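Local coordinates for protein L-amino acid deaminase (Proteus vulgaris, PDB 5I39) that probably works as a membrane-bound, FAD-dependent oxidoreductase that deaminates L-amino acids, at residues A[90-95]-A[353-358]; A[80-85]-A[373-378]; A[357-362]-A[402-407]. All blocks are in the same frame, centred on the assembly; numbering follows the deposited sequence. Where two conformers were deposited one is given.

Interaction 1: residues A[90-95]-A[353-358]; sequences DETFLL and DENPII. With EDO (1,2-ethanediol), chain H.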
loop_
_atom_site.group_PDB
_atom_site.type_symbol
_atom_site.label_atom_id
_atom_site.label_comp_id
_atom_site.label_asym_id
_atom_site.label_seq_id
_atom_site.Cartn_x
_atom_site.Cartn_y
_atom_site.Cartn_z
ATOM N N ASP A 90 14.113 -8.048 -8.584
ATOM C CA ASP A 90 13.621 -9.421 -8.559
ATOM C C ASP A 90 13.024 -9.816 -7.204
ATOM O O ASP A 90 12.111 -10.630 -7.147
ATOM C CB ASP A 90 14.732 -10.399 -8.946
ATOM C CG ASP A 90 14.204 -11.789 -9.245
ATOM O OD1 ASP A 90 13.285 -11.902 -10.084
ATOM O OD2 ASP A 90 14.703 -12.765 -8.643
ATOM N N GLU A 91 13.520 -9.223 -6.123
ATOM C CA GLU A 91 13.026 -9.545 -4.787
ATOM C C GLU A 91 11.532 -9.245 -4.626
ATOM O O GLU A 91 10.821 -10.010 -3.977
ATOM C CB GLU A 91 13.841 -8.807 -3.714
ATOM C CG GLU A 91 15.251 -9.360 -3.494
ATOM C CD GLU A 91 16.261 -9.002 -4.583
ATOM O OE1 GLU A 91 15.990 -8.117 -5.420
ATOM O OE2 GLU A 91 17.350 -9.607 -4.612
ATOM N N THR A 92 11.065 -8.149 -5.224
ATOM C CA THR A 92 9.677 -7.708 -5.059
ATOM C C THR A 92 8.853 -7.678 -6.346
ATOM O O THR A 92 7.662 -7.363 -6.289
ATOM C CB THR A 92 9.622 -6.322 -4.396
ATOM O OG1 THR A 92 10.410 -5.406 -5.163
ATOM C CG2 THR A 92 10.143 -6.391 -2.961
ATOM N N PHE A 93 9.435 -8.034 -7.492
ATOM C CA PHE A 93 8.681 -7.933 -8.734
ATOM C C PHE A 93 7.389 -8.752 -8.685
ATOM O O PHE A 93 6.308 -8.223 -8.952
ATOM C CB PHE A 93 9.487 -8.345 -9.963
ATOM C CG PHE A 93 8.653 -8.342 -11.203
ATOM C CD1 PHE A 93 8.378 -7.148 -11.859
ATOM C CD2 PHE A 93 8.031 -9.503 -11.640
ATOM C CE1 PHE A 93 7.551 -7.126 -12.968
ATOM C CE2 PHE A 93 7.198 -9.487 -12.745
ATOM C CZ PHE A 93 6.962 -8.296 -13.415
ATOM N N LEU A 94 7.492 -10.037 -8.364
ATOM C CA LEU A 94 6.299 -10.889 -8.367
ATOM C C LEU A 94 5.290 -10.483 -7.292
ATOM O O LEU A 94 4.089 -10.558 -7.504
ATOM C CB LEU A 94 6.665 -12.369 -8.265
ATOM C CG LEU A 94 7.275 -12.963 -9.537
ATOM C CD1 LEU A 94 7.746 -14.380 -9.261
ATOM C CD2 LEU A 94 6.308 -12.955 -10.718
ATOM N N LEU A 95 5.782 -10.026 -6.149
ATOM C CA LEU A 95 4.906 -9.492 -5.120
ATOM C C LEU A 95 4.004 -8.381 -5.692
ATOM O O LEU A 95 2.805 -8.332 -5.415
ATOM C CB LEU A 95 5.753 -8.980 -3.957
ATOM C CG LEU A 95 5.037 -8.618 -2.663
ATOM C CD1 LEU A 95 4.476 -9.845 -1.966
ATOM C CD2 LEU A 95 6.010 -7.910 -1.742
ATOM N N ASP A 353 17.309 -2.409 2.839
ATOM C CA ASP A 353 17.359 -2.767 1.414
ATOM C C ASP A 353 16.084 -2.388 0.634
ATOM O O ASP A 353 15.932 -2.794 -0.516
ATOM C CB ASP A 353 17.693 -4.257 1.245
ATOM C CG ASP A 353 16.630 -5.179 1.812
ATOM O OD1 ASP A 353 15.555 -4.708 2.246
ATOM O OD2 ASP A 353 16.872 -6.401 1.833
ATOM N N GLU A 354 15.187 -1.642 1.293
ATOM C CA GLU A 354 13.944 -1.113 0.699
ATOM C C GLU A 354 12.906 -2.184 0.340
ATOM O O GLU A 354 11.940 -1.904 -0.372
ATOM C CB GLU A 354 14.250 -0.208 -0.507
ATOM C CG GLU A 354 15.181 0.949 -0.163
ATOM C CD GLU A 354 15.576 1.807 -1.354
ATOM O OE1 GLU A 354 15.236 1.461 -2.507
ATOM O OE2 GLU A 354 16.243 2.839 -1.128
ATOM N N ASN A 355 13.077 -3.399 0.856
ATOM C CA ASN A 355 12.120 -4.481 0.622
ATOM C C ASN A 355 11.351 -4.787 1.909
ATOM O O ASN A 355 11.808 -4.441 2.997
ATOM C CB ASN A 355 12.834 -5.722 0.092
ATOM C CG ASN A 355 13.479 -5.483 -1.259
ATOM O OD1 ASN A 355 13.007 -4.662 -2.050
ATOM N ND2 ASN A 355 14.567 -6.192 -1.529
ATOM N N PRO A 356 10.171 -5.433 1.797
ATOM C CA PRO A 356 9.346 -5.676 2.981
ATOM C C PRO A 356 9.964 -6.604 4.021
ATOM O O PRO A 356 10.917 -7.335 3.728
ATOM C CB PRO A 356 8.085 -6.331 2.395
ATOM C CG PRO A 356 8.031 -5.866 0.983
ATOM C CD PRO A 356 9.472 -5.846 0.566
ATOM N N ILE A 357 9.415 -6.544 5.231
ATOM C CA ILE A 357 9.687 -7.546 6.261
ATOM C C ILE A 357 8.397 -8.335 6.457
ATOM O O ILE A 357 7.420 -7.829 7.014
ATOM C CB ILE A 357 10.216 -6.937 7.573
ATOM C CG1 ILE A 357 11.548 -6.219 7.301
ATOM C CG2 ILE A 357 10.414 -8.033 8.615
ATOM C CD1 ILE A 357 12.097 -5.411 8.462
ATOM N N ILE A 358 8.411 -9.564 5.947
ATOM C CA ILE A 358 7.281 -10.486 6.010
ATOM C C ILE A 358 7.925 -11.770 6.496
ATOM O O ILE A 358 8.576 -12.464 5.717
ATOM C CB ILE A 358 6.620 -10.706 4.632
ATOM C CG1 ILE A 358 6.188 -9.374 4.003
ATOM C CG2 ILE A 358 5.418 -11.635 4.775
ATOM C CD1 ILE A 358 5.999 -9.449 2.501
HETATM C C1 EDO H . 9.937 1.438 -0.870
HETATM O O1 EDO H . 10.729 0.598 -1.716
HETATM C C2 EDO H . 10.317 2.900 -1.025
HETATM O O2 EDO H . 11.658 3.120 -0.561
HETATM O O HOH W 1 16.384 -5.732 -3.785
HETATM O O HOH W 2 10.747 -3.238 -3.369
#

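Interaction 2: residues A[80-85]-A[373-378]; sequences YGQAIS and TGWGMT. With FAD (flavin-adenine dinucleotide), chain B; EDO (1,2-ethanediol), chain K.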
loop_
_atom_site.group_PDB
_atom_site.type_symbol
_atom_site.label_atom_id
_atom_site.label_comp_id
_atom_site.label_asym_id
_atom_site.label_seq_id
_atom_site.Cartn_x
_atom_site.Cartn_y
_atom_site.Cartn_z
ATOM N N TYR A 80 -0.350 7.767 -2.098
ATOM C CA TYR A 80 -0.447 8.435 -3.399
ATOM C C TYR A 80 -1.458 7.736 -4.297
ATOM O O TYR A 80 -2.266 8.397 -4.948
ATOM C CB TYR A 80 0.913 8.488 -4.089
ATOM C CG TYR A 80 0.905 9.048 -5.499
ATOM C CD1 TYR A 80 0.215 10.217 -5.821
ATOM C CD2 TYR A 80 1.609 8.407 -6.518
ATOM C CE1 TYR A 80 0.226 10.726 -7.114
ATOM C CE2 TYR A 80 1.634 8.914 -7.809
ATOM C CZ TYR A 80 0.939 10.077 -8.101
ATOM O OH TYR A 80 0.953 10.602 -9.367
ATOM N N GLY A 81 -1.375 6.408 -4.349
ATOM C CA GLY A 81 -2.421 5.576 -4.946
ATOM C C GLY A 81 -2.120 4.832 -6.220
ATOM O O GLY A 81 -3.046 4.521 -6.964
ATOM N N GLN A 82 -0.854 4.507 -6.463
ATOM C CA GLN A 82 -0.493 3.727 -7.646
ATOM C C GLN A 82 -0.049 2.318 -7.264
ATOM O O GLN A 82 0.644 2.114 -6.262
ATOM C CB GLN A 82 0.572 4.440 -8.483
ATOM C CG GLN A 82 1.936 4.610 -7.833
ATOM C CD GLN A 82 2.870 5.462 -8.674
ATOM O OE1 GLN A 82 2.680 5.606 -9.887
ATOM N NE2 GLN A 82 3.892 6.024 -8.041
ATOM N N ALA A 83 -0.476 1.356 -8.077
ATOM C CA ALA A 83 -0.097 -0.045 -7.931
ATOM C C ALA A 83 0.751 -0.403 -9.138
ATOM O O ALA A 83 0.235 -0.583 -10.245
ATOM C CB ALA A 83 -1.323 -0.938 -7.827
ATOM N N ILE A 84 2.065 -0.463 -8.924
ATOM C CA ILE A 84 3.019 -0.584 -10.024
ATOM C C ILE A 84 4.058 -1.654 -9.743
ATOM O O ILE A 84 4.409 -1.907 -8.588
ATOM C CB ILE A 84 3.711 0.772 -10.359
ATOM C CG1 ILE A 84 4.725 1.204 -9.284
ATOM C CG2 ILE A 84 2.661 1.850 -10.591
ATOM C CD1 ILE A 84 5.535 2.433 -9.653
ATOM N N SER A 85 4.544 -2.269 -10.818
ATOM C CA SER A 85 5.738 -3.112 -10.767
ATOM C C SER A 85 6.966 -2.443 -11.386
ATOM O O SER A 85 8.049 -3.023 -11.341
ATOM C CB SER A 85 5.483 -4.439 -11.475
ATOM O OG SER A 85 5.249 -4.238 -12.858
ATOM N N THR A 373 7.140 -1.663 4.631
ATOM C CA THR A 373 7.039 -1.519 3.189
ATOM C C THR A 373 6.563 -0.133 2.771
ATOM O O THR A 373 5.680 0.456 3.396
ATOM C CB THR A 373 6.156 -2.617 2.564
ATOM O OG1 THR A 373 6.101 -2.408 1.152
ATOM C CG2 THR A 373 4.748 -2.635 3.143
ATOM N N GLY A 374 7.156 0.352 1.682
ATOM C CA GLY A 374 6.713 1.568 1.006
ATOM C C GLY A 374 5.695 1.318 -0.096
ATOM O O GLY A 374 5.299 2.255 -0.776
ATOM N N TRP A 375 5.261 0.065 -0.255
ATOM C CA TRP A 375 4.351 -0.341 -1.326
ATOM C C TRP A 375 3.275 -1.302 -0.807
ATOM O O TRP A 375 2.796 -2.170 -1.540
ATOM C CB TRP A 375 5.146 -0.999 -2.455
ATOM C CG TRP A 375 6.029 -0.063 -3.196
ATOM C CD1 TRP A 375 7.385 0.033 -3.107
ATOM C CD2 TRP A 375 5.620 0.908 -4.158
ATOM N NE1 TRP A 375 7.847 1.008 -3.955
ATOM C CE2 TRP A 375 6.781 1.568 -4.606
ATOM C CE3 TRP A 375 4.379 1.294 -4.679
ATOM C CZ2 TRP A 375 6.743 2.587 -5.564
ATOM C CZ3 TRP A 375 4.338 2.310 -5.628
ATOM C CH2 TRP A 375 5.512 2.947 -6.056
ATOM N N GLY A 376 2.877 -1.129 0.449
ATOM C CA GLY A 376 1.969 -2.062 1.099
ATOM C C GLY A 376 0.591 -2.141 0.481
ATOM O O GLY A 376 -0.023 -3.196 0.513
HETATM N N MSE A 377 0.084 -1.051 -0.081
HETATM C CA MSE A 377 -1.225 -1.121 -0.729
HETATM C C MSE A 377 -1.162 -2.105 -1.877
HETATM O O MSE A 377 -1.977 -3.030 -1.961
HETATM C CB MSE A 377 -1.718 0.237 -1.221
HETATM C CG MSE A 377 -2.021 1.239 -0.110
HETATM SE SE MSE A 377 -3.448 0.651 1.107
HETATM C CE MSE A 377 -4.889 0.405 -0.205
ATOM N N THR A 378 -0.174 -1.918 -2.751
ATOM C CA THR A 378 0.045 -2.780 -3.911
ATOM C C THR A 378 0.277 -4.240 -3.527
ATOM O O THR A 378 -0.289 -5.154 -4.132
ATOM C CB THR A 378 1.274 -2.285 -4.701
ATOM O OG1 THR A 378 1.047 -0.948 -5.146
ATOM C CG2 THR A 378 1.554 -3.156 -5.924
HETATM P PA FAD B . -0.728 1.379 8.575
HETATM O O1A FAD B . 0.022 2.598 9.124
HETATM O O2A FAD B . -1.807 1.715 7.563
HETATM O O5B FAD B . -1.460 0.567 9.730
HETATM C C5B FAD B . -0.794 0.115 10.900
HETATM C C4B FAD B . -1.808 0.244 12.021
HETATM O O4B FAD B . -1.259 -0.355 13.213
HETATM C C3B FAD B . -2.109 1.707 12.355
HETATM O O3B FAD B . -3.492 1.977 12.135
HETATM C C2B FAD B . -1.668 1.816 13.823
HETATM O O2B FAD B . -2.468 2.732 14.595
HETATM C C1B FAD B . -1.761 0.381 14.307
HETATM N N9A FAD B . -0.919 0.042 15.459
HETATM C C8A FAD B . 0.373 0.268 15.589
HETATM N N7A FAD B . 0.857 -0.225 16.748
HETATM C C5A FAD B . -0.193 -0.769 17.349
HETATM C C6A FAD B . -0.421 -1.464 18.613
HETATM N N6A FAD B . 0.597 -1.666 19.474
HETATM N N1A FAD B . -1.664 -1.903 18.895
HETATM C C2A FAD B . -2.680 -1.730 18.040
HETATM N N3A FAD B . -2.558 -1.084 16.875
HETATM C C4A FAD B . -1.360 -0.612 16.508
HETATM N N1 FAD B . 1.830 2.124 -1.387
HETATM C C2 FAD B . 1.454 1.803 -2.628
HETATM O O2 FAD B . 1.312 0.598 -2.901
HETATM N N3 FAD B . 1.239 2.762 -3.563
HETATM C C4 FAD B . 1.403 4.072 -3.349
HETATM O O4 FAD B . 1.172 4.891 -4.227
HETATM C C4X FAD B . 1.839 4.511 -2.016
HETATM N N5 FAD B . 2.091 5.809 -1.699
HETATM C C5X FAD B . 2.309 6.156 -0.427
HETATM C C6 FAD B . 2.353 7.497 -0.038
HETATM C C7 FAD B . 2.517 7.875 1.291
HETATM C C7M FAD B . 2.508 9.334 1.687
HETATM C C8 FAD B . 2.670 6.841 2.324
HETATM C C8M FAD B . 2.815 7.193 3.785
HETATM C C9 FAD B . 2.649 5.500 1.935
HETATM C C9A FAD B . 2.480 5.120 0.609
HETATM N N10 FAD B . 2.461 3.774 0.222
HETATM C C10 FAD B . 2.027 3.412 -1.051
HETATM C "C1'" FAD B . 2.707 2.714 1.179
HETATM C "C2'" FAD B . 1.478 2.175 1.821
HETATM O "O2'" FAD B . 0.605 3.256 2.129
HETATM C "C3'" FAD B . 1.920 1.429 3.077
HETATM O "O3'" FAD B . 2.990 0.492 2.784
HETATM C "C4'" FAD B . 0.803 0.648 3.729
HETATM O "O4'" FAD B . -0.348 1.493 3.915
HETATM C "C5'" FAD B . 1.271 0.114 5.070
HETATM O "O5'" FAD B . 0.152 -0.559 5.650
HETATM P P FAD B . 0.249 -1.037 7.195
HETATM O O1P FAD B . -1.028 -1.760 7.500
HETATM O O2P FAD B . 1.583 -1.712 7.429
HETATM O O3P FAD B . 0.384 0.365 8.005
HETATM C C1 EDO K . 5.433 5.081 -2.059
HETATM O O1 EDO K . 4.828 4.114 -2.927
HETATM C C2 EDO K . 6.954 4.982 -2.132
HETATM O O2 EDO K . 7.567 6.145 -1.552
#

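Interaction 3: residues A[357-362]-A[402-407]; sequences IISEVK and PFSLYR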
loop_
_atom_site.group_PDB
_atom_site.type_symbol
_atom_site.label_atom_id
_atom_site.label_comp_id
_atom_site.label_asym_id
_atom_site.label_seq_id
_atom_site.Cartn_x
_atom_site.Cartn_y
_atom_site.Cartn_z
ATOM N N ILE A 357 9.415 -6.544 5.231
ATOM C CA ILE A 357 9.687 -7.546 6.261
ATOM C C ILE A 357 8.397 -8.335 6.457
ATOM O O ILE A 357 7.420 -7.829 7.014
ATOM C CB ILE A 357 10.216 -6.937 7.573
ATOM C CG1 ILE A 357 11.548 -6.219 7.301
ATOM C CG2 ILE A 357 10.414 -8.033 8.615
ATOM C CD1 ILE A 357 12.097 -5.411 8.462
ATOM N N ILE A 358 8.411 -9.564 5.947
ATOM C CA ILE A 358 7.281 -10.486 6.010
ATOM C C ILE A 358 7.925 -11.770 6.496
ATOM O O ILE A 358 8.576 -12.464 5.717
ATOM C CB ILE A 358 6.620 -10.706 4.632
ATOM C CG1 ILE A 358 6.188 -9.374 4.003
ATOM C CG2 ILE A 358 5.418 -11.635 4.775
ATOM C CD1 ILE A 358 5.999 -9.449 2.501
ATOM N N SER A 359 7.795 -12.069 7.784
ATOM C CA SER A 359 8.732 -12.995 8.409
ATOM C C SER A 359 8.215 -13.663 9.661
ATOM O O SER A 359 7.446 -13.080 10.419
ATOM C CB SER A 359 10.009 -12.227 8.770
ATOM O OG SER A 359 11.057 -13.091 9.179
ATOM N N GLU A 360 8.695 -14.886 9.887
ATOM C CA GLU A 360 8.635 -15.500 11.201
ATOM C C GLU A 360 9.603 -14.782 12.135
ATOM O O GLU A 360 10.517 -14.077 11.699
ATOM C CB GLU A 360 9.018 -16.976 11.134
ATOM C CG GLU A 360 8.090 -17.827 10.290
ATOM C CD GLU A 360 8.455 -19.298 10.333
ATOM O OE1 GLU A 360 8.384 -19.895 11.427
ATOM O OE2 GLU A 360 8.812 -19.859 9.277
ATOM N N VAL A 361 9.388 -14.995 13.427
ATOM C CA VAL A 361 10.227 -14.440 14.479
ATOM C C VAL A 361 10.654 -15.633 15.324
ATOM O O VAL A 361 9.844 -16.201 16.057
ATOM C CB VAL A 361 9.465 -13.388 15.313
ATOM C CG1 VAL A 361 10.332 -12.839 16.441
ATOM C CG2 VAL A 361 8.994 -12.248 14.420
ATOM N N LYS A 362 11.922 -16.020 15.212
ATOM C CA LYS A 362 12.431 -17.221 15.895
ATOM C C LYS A 362 12.280 -17.155 17.422
ATOM O O LYS A 362 12.076 -18.176 18.070
ATOM C CB LYS A 362 13.884 -17.528 15.490
ATOM C CG LYS A 362 14.935 -16.510 15.917
ATOM C CD LYS A 362 16.339 -16.891 15.450
ATOM C CE LYS A 362 16.489 -16.865 13.934
ATOM N NZ LYS A 362 17.908 -16.965 13.493
ATOM N N PRO A 402 13.879 -13.244 0.727
ATOM C CA PRO A 402 14.142 -11.801 0.611
ATOM C C PRO A 402 13.336 -10.905 1.561
ATOM O O PRO A 402 13.621 -9.713 1.647
ATOM C CB PRO A 402 13.770 -11.487 -0.847
ATOM C CG PRO A 402 13.786 -12.794 -1.550
ATOM C CD PRO A 402 13.336 -13.789 -0.529
ATOM N N PHE A 403 12.339 -11.466 2.247
ATOM C CA PHE A 403 11.510 -10.715 3.194
ATOM C C PHE A 403 11.793 -11.075 4.651
ATOM O O PHE A 403 11.149 -10.546 5.555
ATOM C CB PHE A 403 10.029 -10.948 2.887
ATOM C CG PHE A 403 9.700 -10.883 1.423
ATOM C CD1 PHE A 403 10.026 -9.760 0.678
ATOM C CD2 PHE A 403 9.067 -11.945 0.786
ATOM C CE1 PHE A 403 9.729 -9.696 -0.674
ATOM C CE2 PHE A 403 8.766 -11.887 -0.563
ATOM C CZ PHE A 403 9.095 -10.762 -1.296
ATOM N N SER A 404 12.784 -11.931 4.881
ATOM C CA SER A 404 13.099 -12.398 6.223
ATOM C C SER A 404 13.643 -11.279 7.101
ATOM O O SER A 404 14.402 -10.422 6.644
ATOM C CB SER A 404 14.133 -13.524 6.159
ATOM O OG SER A 404 14.555 -13.911 7.456
ATOM N N LEU A 405 13.290 -11.348 8.380
ATOM C CA LEU A 405 13.813 -10.449 9.398
ATOM C C LEU A 405 15.318 -10.642 9.615
ATOM O O LEU A 405 15.998 -9.731 10.088
ATOM C CB LEU A 405 13.057 -10.694 10.708
ATOM C CG LEU A 405 13.426 -9.888 11.952
ATOM C CD1 LEU A 405 13.277 -8.397 11.703
ATOM C CD2 LEU A 405 12.553 -10.329 13.115
ATOM N N TYR A 406 15.833 -11.819 9.259
ATOM C CA TYR A 406 17.215 -12.219 9.566
ATOM C C TYR A 406 18.168 -12.131 8.375
ATOM O O TYR A 406 19.245 -12.730 8.391
ATOM C CB TYR A 406 17.195 -13.633 10.159
ATOM C CG TYR A 406 16.219 -13.706 11.304
ATOM C CD1 TYR A 406 16.556 -13.194 12.556
ATOM C CD2 TYR A 406 14.934 -14.217 11.124
ATOM C CE1 TYR A 406 15.653 -13.218 13.606
ATOM C CE2 TYR A 406 14.025 -14.245 12.169
ATOM C CZ TYR A 406 14.389 -13.745 13.407
ATOM O OH TYR A 406 13.486 -13.775 14.440
ATOM N N ARG A 407 17.788 -11.351 7.363
ATOM C CA ARG A 407 18.592 -11.182 6.149
ATOM C C ARG A 407 19.658 -10.085 6.238
ATOM O O ARG A 407 20.499 -9.983 5.349
ATOM C CB ARG A 407 17.678 -10.887 4.957
ATOM C CG ARG A 407 17.067 -9.488 4.913
ATOM C CD ARG A 407 16.066 -9.420 3.781
ATOM N NE ARG A 407 15.485 -8.096 3.556
ATOM C CZ ARG A 407 14.288 -7.679 3.980
ATOM N NH1 ARG A 407 13.512 -8.448 4.737
ATOM N NH2 ARG A 407 13.863 -6.459 3.657
#

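Interaction 1: residues A[90-95]-A[353-358]
Thr-92, near the beginning of helix 90-103, faces Asn-355 in the loop that leads into strand 357-360, with their CA atoms 7.0 Å apart. The carboxamide of Asn-355 is turned to the helix. On the nitrogen side ND2 packs against the aliphatic part of Glu-91, lying 3.5 Å from CB, while the oxygen OD1 lies against the methyl CG2 of Thr-92. Glu-91 bends at its second torsion (chi2 75°), and its carboxylate ends nearly parallel to the amide, the two planes 15° apart. A water 2.9 Å from Asn-355 ND2 accepts its N-H and makes a weak bond to Glu-91 OE1. A second water donates to Asn-355 OD1 at 3.0 Å and is also hydrogen-bonded to Thr-92 OG1, 2.8 Å away.

Beyond the amide, toward Leu-95, the contact is hydrocarbon. The proline ring of Pro-356 presents CD to Thr-92 CG2 at 3.6 Å, and its CG lies 4.0 Å from Leu-95 CD2, the two side chains running past each other in opposite directions. Glu-379 of helix 376-392 touches both Leu-95 and Pro-356. An Asx turn shapes the loop: Asn-355 N donates to Asp-353 OD1 over 3.1 Å, from 43° above the carboxylate plane. The other oxygen, Asp-353 OD2, forms a salt bridge with Arg-407.

No direct hydrogen bond joins helix and loop; each end of the Asn-355 amide is instead linked through one water to a helix side chain, weakly in the case of Glu-91. The carboxylate, which can only accept if it is charged, probably sets the water facing the nitrogen and so favours ND2 toward Glu-91 and OD1 toward Thr-92, with van der Waals contact of Thr-92 and Leu-95 against Pro-356 beside them.

Interaction 2: residues A[80-85]-A[373-378]
The pyrimidine end of the FAD isoalloxazine is gripped where strand 82-83 meets the start of helix 376-392, and here Ala-83 and Thr-378 bring their CA atoms to 4.9 Å. This is part of the flavin site of an FAD-dependent oxidoreductase of the DAO family. The strand side reads the O4 and N3 edge of the ring. The amides of Gly-81 and Gln-82 both donate to flavin O4, and N3 returns a nearly straight bond to Gln-82 O, 2.8 Å long and 169° at the hydrogen. On the helix side, flavin O2 accepts from Thr-378 N at 2.9 Å and from Thr-378 OG1 at 2.7 Å, the hydroxyl being turned to the flavin because it stands beside its own backbone N (chi1 -60°). With O2 set at the N-terminal end of the helix, the helix dipole would be expected to stabilise negative charge there if the flavin is reduced.

Further along the cofactor, the ribityl O3' accepts from Gly-376 N and donates to Thr-373 O. Thr-373 OG1 accepts from Trp-375 N in an ST turn that leads into the N-cap residue Trp-375, and it is hydrogen-bonded to Glu-379 as well.

The indole of Trp-375 packs on the flavin, CE3 lying 3.6 Å from C2. Gln-82 O lies in the plane of its rim, and Ile-84 reaches the ring with CG1 and CD1, the latter 3.6 Å from CH2. The Gln-82 amide, tilted 43° to the indole, has its OE1 held by Arg-121 and Asn-276. One indole face carries an ethanediol, probably from the crystallisation liquor, whose O1 donates to Gly-374 O. Ile-84 N is buried without a partner in the model, while Thr-378 OG1 lies 3.1 Å from Ala-83 CA.

Interaction 3: residues A[357-362]-A[402-407]
Tyr-406 and Lys-362 meet in two ways. The tyrosine hydroxyl OH accepts Lys-362 N at 2.8 Å, and the lysine then folds back over the ring, bent at chi3 (66°). Its CE stands above the ring centre, 3.7 Å from the centroid, as a CH-pi contact, and NZ follows as a cation-pi contact at 4.3 Å. Leu-405 CB lies over the opposite face, and Glu-363 gives the hydroxyl a second partner. One step inward, Ser-359 OG is bonded twice, accepting Leu-405 N over 2.9 Å and donating to Glu-360 O in the carbonyl plane. Ile-358 N is bound to Phe-403 O (2.9 Å), and the two side chains lie side by side, with Ile-358 CD1 over one face of the phenyl ring.

A type I turn from Ser-404 to Arg-407 and the ST turn in which Ser-404 OG accepts Tyr-406 N shape the 402-407 chain. Arg-407, tied through NE to Asp-353, also donates from NH1 to Ser-404 O and brings NH1 near Ile-357 CG1. Strand 357-360, at its sheet's edge, thus lies between the C-terminal tail and strand 367-371, while Ile-358 and Phe-403 both reach Leu-386 of helix 376-392.

Overall arrangement
From the N terminus, residues 80-85 come first and 90-95 follow four residues later, so two of the partnerships start close together. Interaction 1 closes a loop of 257 intervening residues when 353-358 returns to helix 90-103. The chain then runs on through strand 357-360, which begins interaction 3, before 373-378 closes the longer loop of interaction 2 around interaction 1; Pro-356 and Thr-373 touch where these two meet. Interaction 3 crosses interaction 2, since 402-407, beyond helix 376-392, closes a loop of 39 intervening residues back to 357-362. Interactions 1 and 3 share Ile-357 and Ile-358. Together they tie the flavin site to helix 90-103, and to the 357-360 edge of the six-stranded sheet and the C-terminal tail.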